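PDB 3HE3: UDP-galactopyranose mutase from Deinococcus radiodurans, which probably catalyses, with FAD as cofactor, the interconversion of UDP-galactopyranose and UDP-galactofuranose. Local coordinates for residues 154-159 with 191-196; 182-187 with 336-341. All blocks are in the same frame, centred on the assembly; numbering follows the deposited sequence.

Contact 1: residues 154-159 with 191-196. With UDP (uridine-5'-diphosphate), chain S.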
loop_
_atom_site.group_PDB
_atom_site.type_symbol
_atom_site.label_atom_id
_atom_site.label_comp_id
_atom_site.label_asym_id
_atom_site.label_seq_id
_atom_site.Cartn_x
_atom_site.Cartn_y
_atom_site.Cartn_z
ATOM N N GLU E 154 -35.023 3.903 -38.914
ATOM C CA GLU E 154 -35.162 2.560 -39.432
ATOM C C GLU E 154 -34.784 1.526 -38.403
ATOM O O GLU E 154 -35.603 1.064 -37.636
ATOM C CB GLU E 154 -34.225 2.403 -40.591
ATOM C CG GLU E 154 -33.037 3.254 -40.479
ATOM C CD GLU E 154 -32.205 3.207 -41.719
ATOM O OE1 GLU E 154 -32.690 3.653 -42.776
ATOM O OE2 GLU E 154 -31.067 2.725 -41.646
ATOM N N GLN E 155 -33.516 1.158 -38.434
ATOM C CA GLN E 155 -32.920 0.268 -37.469
ATOM C C GLN E 155 -31.853 1.038 -36.757
ATOM O O GLN E 155 -31.141 1.802 -37.365
ATOM C CB GLN E 155 -32.274 -0.931 -38.165
ATOM C CG GLN E 155 -32.625 -2.265 -37.547
ATOM C CD GLN E 155 -31.425 -3.167 -37.362
ATOM O OE1 GLN E 155 -30.773 -3.541 -38.320
ATOM N NE2 GLN E 155 -31.141 -3.532 -36.117
ATOM N N VAL E 156 -31.742 0.824 -35.462
ATOM C CA VAL E 156 -30.798 1.538 -34.643
ATOM C C VAL E 156 -29.471 0.828 -34.585
ATOM O O VAL E 156 -29.394 -0.257 -34.085
ATOM C CB VAL E 156 -31.333 1.667 -33.234
ATOM C CG1 VAL E 156 -30.242 1.871 -32.284
ATOM C CG2 VAL E 156 -32.312 2.775 -33.152
ATOM N N ARG E 157 -28.426 1.459 -35.093
ATOM C CA ARG E 157 -27.106 0.854 -35.099
ATOM C C ARG E 157 -26.011 1.636 -34.381
ATOM O O ARG E 157 -25.053 1.071 -33.927
ATOM C CB ARG E 157 -26.661 0.629 -36.529
ATOM C CG ARG E 157 -27.705 0.052 -37.421
ATOM C CD ARG E 157 -27.109 -1.029 -38.257
ATOM N NE ARG E 157 -28.085 -1.682 -39.114
ATOM C CZ ARG E 157 -27.780 -2.658 -39.959
ATOM N NH1 ARG E 157 -26.531 -3.084 -40.066
ATOM N NH2 ARG E 157 -28.715 -3.209 -40.699
ATOM N N THR E 158 -26.134 2.943 -34.316
ATOM C CA THR E 158 -25.037 3.754 -33.875
ATOM C C THR E 158 -25.357 4.464 -32.615
ATOM O O THR E 158 -26.499 4.638 -32.275
ATOM C CB THR E 158 -24.735 4.792 -34.889
ATOM O OG1 THR E 158 -25.949 5.373 -35.329
ATOM C CG2 THR E 158 -24.073 4.170 -36.040
ATOM N N SER E 159 -24.329 4.896 -31.922
ATOM C CA SER E 159 -24.539 5.626 -30.679
ATOM C C SER E 159 -25.333 6.902 -30.925
ATOM O O SER E 159 -26.012 7.398 -30.028
ATOM C CB SER E 159 -23.212 5.935 -29.988
ATOM O OG SER E 159 -22.913 4.956 -29.009
ATOM N N LEU E 191 -19.600 5.094 -33.681
ATOM C CA LEU E 191 -19.561 4.164 -32.555
ATOM C C LEU E 191 -20.793 3.268 -32.472
ATOM O O LEU E 191 -21.912 3.693 -32.767
ATOM C CB LEU E 191 -19.382 4.919 -31.237
ATOM C CG LEU E 191 -17.996 5.511 -30.976
ATOM C CD1 LEU E 191 -18.062 6.517 -29.848
ATOM C CD2 LEU E 191 -16.994 4.416 -30.659
ATOM N N ASP E 192 -20.569 2.024 -32.062
ATOM C CA ASP E 192 -21.647 1.078 -31.834
ATOM C C ASP E 192 -22.699 1.707 -30.928
ATOM O O ASP E 192 -22.370 2.491 -30.038
ATOM C CB ASP E 192 -21.086 -0.185 -31.186
ATOM C CG ASP E 192 -21.970 -1.396 -31.397
ATOM O OD1 ASP E 192 -21.453 -2.418 -31.897
ATOM O OD2 ASP E 192 -23.176 -1.329 -31.072
ATOM N N ALA E 193 -23.962 1.372 -31.151
ATOM C CA ALA E 193 -25.036 1.909 -30.322
ATOM C C ALA E 193 -24.867 1.520 -28.854
ATOM O O ALA E 193 -25.434 2.156 -27.970
ATOM C CB ALA E 193 -26.394 1.461 -30.843
ATOM N N SER E 194 -24.083 0.480 -28.593
ATOM C CA SER E 194 -23.889 0.024 -27.222
ATOM C C SER E 194 -23.281 1.115 -26.339
ATOM O O SER E 194 -23.594 1.212 -25.152
ATOM C CB SER E 194 -23.021 -1.240 -27.178
ATOM O OG SER E 194 -21.643 -0.940 -27.328
ATOM N N VAL E 195 -22.424 1.942 -26.927
ATOM C CA VAL E 195 -21.672 2.928 -26.158
ATOM C C VAL E 195 -22.556 3.912 -25.378
ATOM O O VAL E 195 -22.531 3.921 -24.147
ATOM C CB VAL E 195 -20.643 3.673 -27.038
ATOM C CG1 VAL E 195 -20.016 4.828 -26.277
ATOM C CG2 VAL E 195 -19.568 2.703 -27.522
ATOM N N THR E 196 -23.340 4.726 -26.079
ATOM C CA THR E 196 -24.180 5.717 -25.410
ATOM C C THR E 196 -25.440 5.110 -24.800
ATOM O O THR E 196 -26.110 5.741 -23.979
ATOM C CB THR E 196 -24.596 6.853 -26.358
ATOM O OG1 THR E 196 -25.454 6.335 -27.378
ATOM C CG2 THR E 196 -23.372 7.484 -26.997
HETATM N N1 UDP S . -21.960 10.078 -22.529
HETATM C C2 UDP S . -22.250 11.330 -23.037
HETATM N N3 UDP S . -22.551 12.374 -22.187
HETATM C C4 UDP S . -22.562 12.175 -20.822
HETATM C C5 UDP S . -22.269 10.912 -20.313
HETATM C C6 UDP S . -22.056 9.848 -21.185
HETATM O O2 UDP S . -22.242 11.520 -24.253
HETATM O O4 UDP S . -22.830 13.112 -20.064
HETATM C "C1'" UDP S . -21.641 8.977 -23.456
HETATM C "C2'" UDP S . -20.154 9.000 -23.754
HETATM O "O2'" UDP S . -19.936 8.691 -25.111
HETATM C "C3'" UDP S . -19.595 7.906 -22.870
HETATM C "C4'" UDP S . -20.756 6.934 -22.768
HETATM O "O4'" UDP S . -21.922 7.728 -22.849
HETATM O "O3'" UDP S . -18.465 7.310 -23.456
HETATM C "C5'" UDP S . -20.735 6.118 -21.481
HETATM O "O5'" UDP S . -20.505 6.951 -20.368
HETATM P PA UDP S . -20.056 6.284 -18.976
HETATM O O1A UDP S . -21.050 5.258 -18.577
HETATM O O2A UDP S . -19.897 7.303 -17.913
HETATM O O3A UDP S . -18.674 5.542 -19.337
HETATM P PB UDP S . -17.337 5.700 -18.456
HETATM O O1B UDP S . -16.521 6.811 -18.988
HETATM O O2B UDP S . -16.572 4.432 -18.501
HETATM O O3B UDP S . -17.707 6.000 -17.057
#
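Ser159 carries this contact with its hydroxyl set against the type I turn that runs from Asp192 to Val195. Ser159 OG donates to Asp192 O at 2.7 Å, tilted from that carbonyl plane. Ser159 OG also accepts from Thr196 N at 3.0 Å, along a nearly straight bond of 161°. Asp192 O has a second donor, Val195 N of the turn itself, which comes from the opposite face of the carbonyl. Thr196 returns the grip. Thr196 OG1 stands between its own backbone N and carbonyl carbon (chi1 66°), and from there donates to Ser159 O at 2.9 Å, in the carbonyl plane and on a lone pair. The Thr196 methyl CG2 lies alongside Ser159 CB at 3.4 Å. The backbones add a single bridge between Thr158 and Asp192. Ser159 N donates to Leu191 O, and Ala193 N reaches Arg157 O from above the carbonyl plane. The Ala193 methyl CB packs against Val156 CG1 at 4.1 Å. The CB of Asp192 points away from the other segment, and Asp192 OD2 accepts from Ser194 N on its anti side, an Asx turn. The contact joins the start of helix 159-167, where Thr158 is the N-cap, to the loop after helix 169-184. Val195 O comes within 3.8 Å of UDP C4', placing this loop beside the nucleotide. With Ser159 OG both donating and accepting a hydrogen bond, one buried hydroxyl has its rotation fixed and ties segment 154-159 to the turn through two bonds.

Contact 2: residues 182-187 with 336-341. With UDP (uridine-5'-diphosphate), chain S.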
loop_
_atom_site.group_PDB
_atom_site.type_symbol
_atom_site.label_atom_id
_atom_site.label_comp_id
_atom_site.label_asym_id
_atom_site.label_seq_id
_atom_site.Cartn_x
_atom_site.Cartn_y
_atom_site.Cartn_z
ATOM N N LYS E 182 -15.252 14.196 -27.692
ATOM C CA LYS E 182 -14.116 14.508 -26.838
ATOM C C LYS E 182 -13.561 13.239 -26.190
ATOM O O LYS E 182 -12.347 13.057 -26.100
ATOM C CB LYS E 182 -14.507 15.543 -25.774
ATOM C CG LYS E 182 -13.354 15.961 -24.876
ATOM C CD LYS E 182 -13.623 17.286 -24.181
ATOM C CE LYS E 182 -14.915 17.255 -23.376
ATOM N NZ LYS E 182 -15.136 18.531 -22.642
ATOM N N GLN E 183 -14.458 12.357 -25.759
ATOM C CA GLN E 183 -14.066 11.145 -25.046
ATOM C C GLN E 183 -13.445 10.080 -25.952
ATOM O O GLN E 183 -12.452 9.444 -25.586
ATOM C CB GLN E 183 -15.264 10.567 -24.283
ATOM C CG GLN E 183 -15.099 9.117 -23.845
ATOM C CD GLN E 183 -13.994 8.913 -22.817
ATOM O OE1 GLN E 183 -13.198 9.815 -22.539
ATOM N NE2 GLN E 183 -13.942 7.715 -22.246
ATOM N N TRP E 184 -14.022 9.897 -27.135
ATOM C CA TRP E 184 -13.610 8.812 -28.022
ATOM C C TRP E 184 -12.724 9.258 -29.185
ATOM O O TRP E 184 -11.887 8.495 -29.660
ATOM C CB TRP E 184 -14.840 8.078 -28.559
ATOM C CG TRP E 184 -15.622 7.376 -27.496
ATOM C CD1 TRP E 184 -16.771 7.808 -26.898
ATOM C CD2 TRP E 184 -15.307 6.114 -26.894
ATOM N NE1 TRP E 184 -17.192 6.889 -25.966
ATOM C CE2 TRP E 184 -16.312 5.845 -25.945
ATOM C CE3 TRP E 184 -14.276 5.190 -27.070
ATOM C CZ2 TRP E 184 -16.311 4.684 -25.174
ATOM C CZ3 TRP E 184 -14.279 4.040 -26.302
ATOM C CH2 TRP E 184 -15.288 3.797 -25.367
ATOM N N GLY E 185 -12.909 10.491 -29.637
ATOM C CA GLY E 185 -12.211 10.974 -30.812
ATOM C C GLY E 185 -12.989 10.620 -32.065
ATOM O O GLY E 185 -12.528 10.839 -33.183
ATOM N N LEU E 186 -14.177 10.060 -31.865
ATOM C CA LEU E 186 -15.085 9.717 -32.953
ATOM C C LEU E 186 -16.420 10.425 -32.755
ATOM O O LEU E 186 -16.726 10.892 -31.659
ATOM C CB LEU E 186 -15.323 8.207 -32.978
ATOM C CG LEU E 186 -14.369 7.322 -33.783
ATOM C CD1 LEU E 186 -13.098 8.059 -34.148
ATOM C CD2 LEU E 186 -14.056 6.032 -33.022
ATOM N N ASP E 187 -17.216 10.509 -33.814
ATOM C CA ASP E 187 -18.597 10.953 -33.681
ATOM C C ASP E 187 -19.378 9.784 -33.095
ATOM O O ASP E 187 -18.955 8.637 -33.221
ATOM C CB ASP E 187 -19.173 11.343 -35.044
ATOM C CG ASP E 187 -20.463 12.141 -34.931
ATOM O OD1 ASP E 187 -20.387 13.364 -34.692
ATOM O OD2 ASP E 187 -21.552 11.549 -35.093
ATOM N N PRO E 336 -11.968 -0.418 -24.612
ATOM C CA PRO E 336 -12.085 -0.980 -25.957
ATOM C C PRO E 336 -12.874 0.018 -26.796
ATOM O O PRO E 336 -13.678 0.759 -26.233
ATOM C CB PRO E 336 -12.902 -2.256 -25.738
ATOM C CG PRO E 336 -12.792 -2.552 -24.278
ATOM C CD PRO E 336 -12.672 -1.226 -23.604
ATOM N N VAL E 337 -12.645 0.053 -28.104
ATOM C CA VAL E 337 -13.345 0.996 -28.976
ATOM C C VAL E 337 -14.410 0.287 -29.805
ATOM O O VAL E 337 -14.136 -0.179 -30.911
ATOM C CB VAL E 337 -12.369 1.730 -29.908
ATOM C CG1 VAL E 337 -13.095 2.820 -30.682
ATOM C CG2 VAL E 337 -11.210 2.305 -29.103
ATOM N N PRO E 338 -15.637 0.215 -29.266
ATOM C CA PRO E 338 -16.752 -0.573 -29.805
ATOM C C PRO E 338 -17.308 -0.030 -31.115
ATOM O O PRO E 338 -18.180 0.835 -31.117
ATOM C CB PRO E 338 -17.817 -0.474 -28.703
ATOM C CG PRO E 338 -17.072 -0.027 -27.472
ATOM C CD PRO E 338 -16.003 0.872 -28.002
ATOM N N ARG E 339 -16.808 -0.559 -32.225
ATOM C CA ARG E 339 -17.312 -0.198 -33.541
ATOM C C ARG E 339 -17.158 -1.367 -34.510
ATOM O O ARG E 339 -16.300 -2.234 -34.316
ATOM C CB ARG E 339 -16.601 1.051 -34.068
ATOM C CG ARG E 339 -15.089 0.965 -34.063
ATOM C CD ARG E 339 -14.486 2.293 -34.467
ATOM N NE ARG E 339 -15.253 2.904 -35.546
ATOM C CZ ARG E 339 -14.771 3.807 -36.392
ATOM N NH1 ARG E 339 -13.509 4.206 -36.289
ATOM N NH2 ARG E 339 -15.547 4.306 -37.345
ATOM N N PRO E 340 -18.003 -1.401 -35.552
ATOM C CA PRO E 340 -18.051 -2.503 -36.518
ATOM C C PRO E 340 -16.672 -2.961 -36.996
ATOM O O PRO E 340 -16.377 -4.156 -36.922
ATOM C CB PRO E 340 -18.859 -1.909 -37.670
ATOM C CG PRO E 340 -19.791 -0.959 -36.994
ATOM C CD PRO E 340 -19.006 -0.363 -35.854
ATOM N N GLU E 341 -15.840 -2.034 -37.466
ATOM C CA GLU E 341 -14.516 -2.397 -37.969
ATOM C C GLU E 341 -13.648 -3.044 -36.883
ATOM O O GLU E 341 -12.852 -3.939 -37.165
ATOM C CB GLU E 341 -13.799 -1.177 -38.555
ATOM C CG GLU E 341 -12.913 -0.436 -37.559
ATOM C CD GLU E 341 -12.175 0.740 -38.179
ATOM O OE1 GLU E 341 -12.761 1.417 -39.051
ATOM O OE2 GLU E 341 -11.014 0.992 -37.786
HETATM N N1 UDP S . -21.960 10.078 -22.529
HETATM C C2 UDP S . -22.250 11.330 -23.037
HETATM N N3 UDP S . -22.551 12.374 -22.187
HETATM C C4 UDP S . -22.562 12.175 -20.822
HETATM C C5 UDP S . -22.269 10.912 -20.313
HETATM C C6 UDP S . -22.056 9.848 -21.185
HETATM O O2 UDP S . -22.242 11.520 -24.253
HETATM O O4 UDP S . -22.830 13.112 -20.064
HETATM C "C1'" UDP S . -21.641 8.977 -23.456
HETATM C "C2'" UDP S . -20.154 9.000 -23.754
HETATM O "O2'" UDP S . -19.936 8.691 -25.111
HETATM C "C3'" UDP S . -19.595 7.906 -22.870
HETATM C "C4'" UDP S . -20.756 6.934 -22.768
HETATM O "O4'" UDP S . -21.922 7.728 -22.849
HETATM O "O3'" UDP S . -18.465 7.310 -23.456
HETATM C "C5'" UDP S . -20.735 6.118 -21.481
HETATM O "O5'" UDP S . -20.505 6.951 -20.368
HETATM P PA UDP S . -20.056 6.284 -18.976
HETATM O O1A UDP S . -21.050 5.258 -18.577
HETATM O O2A UDP S . -19.897 7.303 -17.913
HETATM O O3A UDP S . -18.674 5.542 -19.337
HETATM P PB UDP S . -17.337 5.700 -18.456
HETATM O O1B UDP S . -16.521 6.811 -18.988
HETATM O O2B UDP S . -16.572 4.432 -18.501
HETATM O O3B UDP S . -17.707 6.000 -17.057
#
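This contact lies in the wall of the UDP-binding site, where the C-terminal end of helix 169-184 meets the loop between strand 320-336 and helix 340-355. Trp184, a residue of that site, bridges the nucleotide and the loop. Trp184 NE1 donates to UDP O3' at 2.8 Å, with a bent N-H angle of 138°. A second, weak bond runs from Trp184 NE1 to UDP O2' at 3.4 Å. Both ribose hydroxyls lie at the edge of the ring. The far side of the indole serves the loop: Trp184 CZ3 comes to 3.3 Å from Pro336 O, which sits at the ring edge near its plane. Pro338 CD approaches the same benzo end obliquely, 4.0 Å from Trp184 CZ3, with the two side chains crossing at about a right angle. Gln183 CG covers part of one indole face, offset toward the rim. The ring of Tyr335 also meets Trp184, with the planes steeply inclined. A leucine at Trp184 would probably leave UDP O2' and O3' without this N-H donor and open a gap beside Pro336 and Pro338. Past the helix, Gly185 turns the chain with a positive phi of 87°, which suits a residue without a side chain. With its CG swung beside the backbone N (chi1 -88°), Leu186 faces the loop and Leu186 CD2 packs on Val337 CG1 at 4.1 Å. Arg339 comes from the opposite direction. Glu341 OE1 lies over one face of its guanidinium, a long salt bridge of charges alone, while on the opposite face Leu186 CD2 rests 3.8 Å from Arg339 NH1.

From the N terminus, segment 154-159 comes first and leads into helix 159-167. Helix 169-184 follows and delivers segment 182-187. Soon after, segment 191-196 returns to the first segment, so contact 1 closes a short, largely helical loop. Contact 2 closes a far longer one, across 148 residues that include much of the mixed sheet. The segments alternate, so the two closures cross. They also touch: Asp192 N lies 2.8 Å from Pro338 O, a probable hydrogen bond, and Leu191 and Val195 pack on Trp184. Together they tie the helical region to the loop after strand 320-336, and both border UDP.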